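Methylmalonate-semialdehyde dehydrogenase (Oceanimonas doudoroffii, PDB 4ZZ7) probably oxidises methylmalonate semialdehyde with NAD as cofactor, as an acylating member of the aldehyde dehydrogenase family. Local coordinates at residues I7-R21 and D198-A210. Residues are numbered along the deposited sequence; the frame is centred on the assembly and turned at random.
Sequences IGHLINGQLVTENTR and DGVMNVVNGDKEA. With NAD (nicotinamide-adenine-dinucleotide), chain M.
Leu10 and Val203 pair backbone to backbone as an antiparallel hydrogen-bonded pair: Val203 N gives to Leu10 O at 2.9 Å, and Leu10 N gives back to Val203 O. It is a single bridge, and polar side chains carry the join outward on either side of it. Asn205 is the one to follow. Its CB lies at the edge of the His9 ring, in the ring plane, 3.7 Å from His9 ND1. Asn205 CG, anti to the carbonyl carbon (chi1 -78°), comes within 4.0 Å of Gly8 O, and ND2 beyond it bonds that same oxygen at 3.0 Å, almost in line with the C=O, and brushes Ile7 CG2. The backbone N of Asn205 bonds to His9 ND1, tilted from the ring plane. Strand 201-203 is an outermost strand of the Rossmann-like NAD-binding sheet of the aldehyde dehydrogenase fold, and the bridge ties the small N-terminal sheet to that edge. Beyond it, Asn202 OD1 takes Asn12 N at 3.1 Å in a nearly straight bond (169°). Toward helix 208-216, Arg21 bends at chi3 to meet two acids in two salt bridges: NH2 lies 2.8 Å from Glu209 OE1, while NH1 approaches Asp207 OD2 from above the carboxylate plane at 3.3 Å. An alanine here would remove the guanidinium and is likely to leave Asp207 and Glu209 without the positive charge they share. Asp207 is also the N-cap of the helix, taking a weak bond from Glu209 N, and the next residue, Lys208, packs its CG against the NAD adenine, 3.3 Å from N1A.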
loop_
_atom_site.group_PDB
_atom_site.type_symbol
_atom_site.label_atom_id
_atom_site.label_comp_id
_atom_site.label_asym_id
_atom_site.label_seq_id
_atom_site.Cartn_x
_atom_site.Cartn_y
_atom_site.Cartn_z
ATOM N N ILE A 7 44.200 11.475 -3.603
ATOM C CA ILE A 7 42.845 10.936 -3.800
ATOM C C ILE A 7 42.017 11.817 -4.739
ATOM O O ILE A 7 41.865 13.039 -4.533
ATOM C CB ILE A 7 42.088 10.817 -2.463
ATOM C CG1 ILE A 7 42.842 9.889 -1.510
ATOM C CG2 ILE A 7 40.668 10.306 -2.701
ATOM C CD1 ILE A 7 42.422 10.037 -0.069
ATOM N N GLY A 8 41.446 11.190 -5.747
ATOM C CA GLY A 8 40.803 11.947 -6.799
ATOM C C GLY A 8 39.293 11.943 -6.728
ATOM O O GLY A 8 38.702 11.953 -5.659
ATOM N N HIS A 9 38.698 11.916 -7.913
ATOM C CA HIS A 9 37.276 12.023 -8.108
ATOM C C HIS A 9 36.859 11.018 -9.154
ATOM O O HIS A 9 37.607 10.724 -10.068
ATOM C CB HIS A 9 36.907 13.402 -8.635
ATOM C CG HIS A 9 37.580 14.529 -7.930
ATOM N ND1 HIS A 9 37.428 14.754 -6.585
ATOM C CD2 HIS A 9 38.393 15.512 -8.387
ATOM C CE1 HIS A 9 38.123 15.821 -6.232
ATOM N NE2 HIS A 9 38.719 16.301 -7.309
ATOM N N LEU A 10 35.645 10.513 -9.027
ATOM C CA LEU A 10 35.069 9.598 -9.988
ATOM C C LEU A 10 34.093 10.391 -10.834
ATOM O O LEU A 10 33.023 10.778 -10.358
ATOM C CB LEU A 10 34.353 8.474 -9.242
ATOM C CG LEU A 10 33.619 7.419 -10.062
ATOM C CD1 LEU A 10 34.542 6.757 -11.068
ATOM C CD2 LEU A 10 33.029 6.383 -9.113
ATOM N N ILE A 11 34.473 10.653 -12.079
ATOM C CA ILE A 11 33.604 11.376 -13.003
ATOM C C ILE A 11 33.515 10.682 -14.351
ATOM O O ILE A 11 34.493 10.585 -15.077
ATOM C CB ILE A 11 34.081 12.819 -13.232
ATOM C CG1 ILE A 11 34.109 13.578 -11.904
ATOM C CG2 ILE A 11 33.167 13.522 -14.228
ATOM C CD1 ILE A 11 34.604 15.010 -11.994
ATOM N N ASN A 12 32.311 10.247 -14.694
ATOM C CA ASN A 12 32.059 9.464 -15.900
ATOM C C ASN A 12 32.938 8.202 -15.958
ATOM O O ASN A 12 33.558 7.904 -16.971
ATOM C CB ASN A 12 32.214 10.339 -17.147
ATOM C CG ASN A 12 31.285 9.920 -18.285
ATOM O OD1 ASN A 12 30.064 10.015 -18.180
ATOM N ND2 ASN A 12 31.857 9.492 -19.382
ATOM N N GLY A 13 32.975 7.476 -14.840
ATOM C CA GLY A 13 33.616 6.155 -14.767
ATOM C C GLY A 13 35.132 6.181 -14.810
ATOM O O GLY A 13 35.771 5.194 -15.200
ATOM N N GLN A 14 35.714 7.306 -14.411
ATOM C CA GLN A 14 37.142 7.465 -14.481
ATOM C C GLN A 14 37.651 8.328 -13.373
ATOM O O GLN A 14 37.009 9.310 -13.016
ATOM C CB GLN A 14 37.510 8.082 -15.809
ATOM C CG GLN A 14 37.344 7.112 -16.963
ATOM C CD GLN A 14 38.016 7.598 -18.205
ATOM O OE1 GLN A 14 38.544 8.714 -18.244
ATOM N NE2 GLN A 14 38.009 6.767 -19.243
ATOM N N LEU A 15 38.806 7.942 -12.833
ATOM C CA LEU A 15 39.501 8.717 -11.809
ATOM C C LEU A 15 40.154 9.948 -12.394
ATOM O O LEU A 15 40.968 9.849 -13.287
ATOM C CB LEU A 15 40.589 7.885 -11.135
ATOM C CG LEU A 15 40.124 6.795 -10.187
ATOM C CD1 LEU A 15 41.359 6.161 -9.571
ATOM C CD2 LEU A 15 39.206 7.353 -9.098
ATOM N N VAL A 16 39.807 11.111 -11.880
ATOM C CA VAL A 16 40.425 12.358 -12.328
ATOM C C VAL A 16 40.839 13.228 -11.148
ATOM O O VAL A 16 40.322 13.115 -10.033
ATOM C CB VAL A 16 39.507 13.169 -13.276
ATOM C CG1 VAL A 16 39.121 12.336 -14.501
ATOM C CG2 VAL A 16 38.266 13.671 -12.551
ATOM N N THR A 17 41.784 14.114 -11.401
ATOM C CA THR A 17 42.262 14.956 -10.336
ATOM C C THR A 17 42.617 16.330 -10.848
ATOM O O THR A 17 43.340 16.466 -11.823
ATOM C CB THR A 17 43.411 14.283 -9.591
ATOM O OG1 THR A 17 43.935 15.210 -8.635
ATOM C CG2 THR A 17 44.501 13.793 -10.557
ATOM N N GLU A 18 42.073 17.339 -10.182
ATOM C CA GLU A 18 42.119 18.707 -10.663
ATOM C C GLU A 18 43.463 19.350 -10.397
ATOM O O GLU A 18 43.991 20.025 -11.276
ATOM C CB GLU A 18 41.035 19.539 -10.001
ATOM C CG GLU A 18 40.901 20.942 -10.574
ATOM C CD GLU A 18 39.960 21.804 -9.764
ATOM O OE1 GLU A 18 38.847 21.336 -9.453
ATOM O OE2 GLU A 18 40.322 22.949 -9.426
ATOM N N ASN A 19 43.972 19.177 -9.175
ATOM C CA ASN A 19 45.332 19.596 -8.791
ATOM C C ASN A 19 45.558 21.096 -8.620
ATOM O O ASN A 19 46.658 21.592 -8.887
ATOM C CB ASN A 19 46.393 19.018 -9.746
ATOM C CG ASN A 19 46.541 17.526 -9.596
ATOM O OD1 ASN A 19 46.712 17.019 -8.470
ATOM N ND2 ASN A 19 46.500 16.802 -10.726
ATOM N N THR A 20 44.535 21.808 -8.163
ATOM C CA THR A 20 44.691 23.225 -7.833
ATOM C C THR A 20 44.692 23.475 -6.328
ATOM O O THR A 20 45.152 24.521 -5.877
ATOM C CB THR A 20 43.657 24.134 -8.557
ATOM O OG1 THR A 20 42.377 24.021 -7.947
ATOM C CG2 THR A 20 43.573 23.805 -10.074
ATOM N N ARG A 21 44.216 22.513 -5.547
ATOM C CA ARG A 21 44.111 22.682 -4.096
ATOM C C ARG A 21 43.959 21.327 -3.417
ATOM O O ARG A 21 43.281 20.448 -3.943
ATOM C CB ARG A 21 42.898 23.564 -3.802
ATOM C CG ARG A 21 42.700 23.929 -2.344
ATOM C CD ARG A 21 41.850 25.182 -2.256
ATOM N NE ARG A 21 40.546 25.025 -2.913
ATOM C CZ ARG A 21 39.404 24.715 -2.285
ATOM N NH1 ARG A 21 39.367 24.500 -0.955
ATOM N NH2 ARG A 21 38.281 24.623 -2.992
ATOM N N ASP A 198 28.566 4.436 -17.100
ATOM C CA ASP A 198 29.433 5.563 -16.761
ATOM C C ASP A 198 28.605 6.810 -16.665
ATOM O O ASP A 198 27.743 7.036 -17.504
ATOM C CB ASP A 198 30.509 5.774 -17.820
ATOM C CG ASP A 198 31.474 4.634 -17.887
ATOM O OD1 ASP A 198 31.395 3.738 -16.985
ATOM O OD2 ASP A 198 32.290 4.633 -18.843
ATOM N N GLY A 199 28.838 7.578 -15.606
ATOM C CA GLY A 199 28.234 8.881 -15.454
ATOM C C GLY A 199 27.046 8.883 -14.537
ATOM O O GLY A 199 26.723 9.927 -13.974
ATOM N N VAL A 200 26.405 7.728 -14.380
ATOM C CA VAL A 200 25.200 7.621 -13.544
ATOM C C VAL A 200 25.538 7.853 -12.082
ATOM O O VAL A 200 24.747 8.443 -11.365
ATOM C CB VAL A 200 24.497 6.244 -13.697
ATOM C CG1 VAL A 200 23.316 6.108 -12.740
ATOM C CG2 VAL A 200 24.024 6.032 -15.132
ATOM N N MET A 201 26.698 7.362 -11.645
ATOM C CA MET A 201 27.207 7.668 -10.314
ATOM C C MET A 201 28.501 8.478 -10.443
ATOM O O MET A 201 29.362 8.182 -11.261
ATOM C CB MET A 201 27.461 6.379 -9.549
ATOM C CG MET A 201 28.109 6.557 -8.195
ATOM S SD MET A 201 27.058 7.580 -7.201
ATOM C CE MET A 201 27.819 7.364 -5.597
ATOM N N ASN A 202 28.624 9.503 -9.617
ATOM C CA ASN A 202 29.816 10.337 -9.581
ATOM C C ASN A 202 30.187 10.650 -8.129
ATOM O O ASN A 202 29.306 10.798 -7.280
ATOM C CB ASN A 202 29.562 11.626 -10.343
ATOM C CG ASN A 202 29.254 11.387 -11.809
ATOM O OD1 ASN A 202 30.146 11.088 -12.569
ATOM N ND2 ASN A 202 27.997 11.532 -12.210
ATOM N N VAL A 203 31.484 10.721 -7.843
ATOM C CA VAL A 203 31.971 11.117 -6.519
ATOM C C VAL A 203 32.865 12.316 -6.721
ATOM O O VAL A 203 33.801 12.279 -7.494
ATOM C CB VAL A 203 32.749 9.999 -5.781
ATOM C CG1 VAL A 203 33.181 10.474 -4.393
ATOM C CG2 VAL A 203 31.883 8.766 -5.653
ATOM N N VAL A 204 32.586 13.389 -6.022
ATOM C CA VAL A 204 33.342 14.608 -6.231
ATOM C C VAL A 204 33.748 15.107 -4.844
ATOM O O VAL A 204 32.921 15.525 -4.046
ATOM C CB VAL A 204 32.516 15.572 -7.115
ATOM C CG1 VAL A 204 31.664 16.530 -6.305
ATOM C CG2 VAL A 204 33.410 16.292 -8.098
ATOM N N ASN A 205 35.017 14.920 -4.510
ATOM C CA ASN A 205 35.569 15.337 -3.200
ATOM C C ASN A 205 35.825 16.833 -3.092
ATOM O O ASN A 205 36.203 17.487 -4.074
ATOM C CB ASN A 205 36.857 14.588 -2.909
ATOM C CG ASN A 205 36.597 13.201 -2.455
ATOM O OD1 ASN A 205 36.035 13.016 -1.386
ATOM N ND2 ASN A 205 36.992 12.213 -3.248
ATOM N N GLY A 206 35.641 17.371 -1.895
ATOM C CA GLY A 206 35.829 18.785 -1.714
ATOM C C GLY A 206 35.329 19.283 -0.379
ATOM O O GLY A 206 35.131 18.522 0.582
ATOM N N ASP A 207 35.139 20.593 -0.342
ATOM C CA ASP A 207 34.677 21.300 0.827
ATOM C C ASP A 207 33.534 22.238 0.394
ATOM O O ASP A 207 32.934 22.058 -0.673
ATOM C CB ASP A 207 35.868 22.049 1.439
ATOM C CG ASP A 207 36.305 23.255 0.623
ATOM O OD1 ASP A 207 36.052 23.350 -0.598
ATOM O OD2 ASP A 207 36.930 24.134 1.236
ATOM N N LYS A 208 33.263 23.256 1.198
ATOM C CA LYS A 208 32.140 24.163 0.946
ATOM C C LYS A 208 31.966 24.541 -0.520
ATOM O O LYS A 208 30.848 24.653 -0.981
ATOM C CB LYS A 208 32.279 25.444 1.779
ATOM C CG LYS A 208 31.014 26.266 1.826
ATOM C CD LYS A 208 31.260 27.732 2.122
ATOM C CE LYS A 208 29.945 28.505 2.160
ATOM N NZ LYS A 208 28.953 27.963 3.147
ATOM N N GLU A 209 33.066 24.753 -1.233
ATOM C CA GLU A 209 32.994 25.194 -2.633
ATOM C C GLU A 209 32.294 24.170 -3.546
ATOM O O GLU A 209 31.557 24.548 -4.467
ATOM C CB GLU A 209 34.392 25.544 -3.172
ATOM C CG GLU A 209 34.389 26.305 -4.497
ATOM C CD GLU A 209 35.745 26.288 -5.210
ATOM O OE1 GLU A 209 36.796 26.441 -4.515
ATOM O OE2 GLU A 209 35.757 26.131 -6.468
ATOM N N ALA A 210 32.531 22.887 -3.292
ATOM C CA ALA A 210 31.916 21.849 -4.099
ATOM C C ALA A 210 30.451 21.741 -3.707
ATOM O O ALA A 210 29.582 21.526 -4.546
ATOM C CB ALA A 210 32.620 20.519 -3.904
HETATM P PA NAD M . 29.094 18.531 8.923
HETATM O O1A NAD M . 30.392 19.330 8.999
HETATM O O2A NAD M . 27.790 19.072 9.485
HETATM O O5B NAD M . 28.780 18.219 7.362
HETATM C C5B NAD M . 29.292 17.080 6.655
HETATM C C4B NAD M . 29.344 17.329 5.148
HETATM O O4B NAD M . 29.006 18.686 4.849
HETATM C C3B NAD M . 30.721 17.097 4.534
HETATM O O3B NAD M . 30.544 16.393 3.303
HETATM C C2B NAD M . 31.320 18.492 4.367
HETATM O O2B NAD M . 32.143 18.744 3.224
HETATM C C1B NAD M . 30.102 19.390 4.254
HETATM N N9A NAD M . 30.303 20.719 4.905
HETATM C C8A NAD M . 30.948 20.954 6.085
HETATM N N7A NAD M . 30.925 22.269 6.385
HETATM C C5A NAD M . 30.262 22.910 5.391
HETATM C C6A NAD M . 29.891 24.325 5.090
HETATM N N6A NAD M . 30.241 25.308 5.946
HETATM N N1A NAD M . 29.195 24.576 3.948
HETATM C C2A NAD M . 28.847 23.577 3.081
HETATM N N3A NAD M . 29.137 22.275 3.283
HETATM C C4A NAD M . 29.840 21.887 4.400
HETATM O O3 NAD M . 29.344 17.047 9.575
HETATM P PN NAD M . 30.749 16.303 9.972
HETATM O O1N NAD M . 31.522 15.876 8.720
HETATM O O2N NAD M . 31.499 16.996 11.117
HETATM O O5D NAD M . 30.025 15.013 10.596
HETATM C C5D NAD M . 29.460 15.069 11.917
HETATM C C4D NAD M . 27.950 15.379 11.980
HETATM O O4D NAD M . 27.093 14.381 11.381
HETATM C C3D NAD M . 27.483 15.480 13.442
HETATM O O3D NAD M . 27.286 16.847 13.821
HETATM C C2D NAD M . 26.188 14.661 13.555
HETATM O O2D NAD M . 25.159 15.373 14.249
HETATM C C1D NAD M . 25.848 14.384 12.101
HETATM N N1N NAD M . 25.090 13.161 11.854
HETATM C C2N NAD M . 23.771 13.296 11.669
HETATM C C3N NAD M . 22.975 12.184 11.412
HETATM C C7N NAD M . 21.478 12.271 11.230
HETATM O O7N NAD M . 20.716 12.807 12.042
HETATM N N7N NAD M . 20.994 11.686 10.148
HETATM C C4N NAD M . 23.578 10.935 11.315
HETATM C C5N NAD M . 24.949 10.807 11.499
HETATM C C6N NAD M . 25.694 11.957 11.769
HETATM O O HOH W 1 30.917 7.292 -13.472
#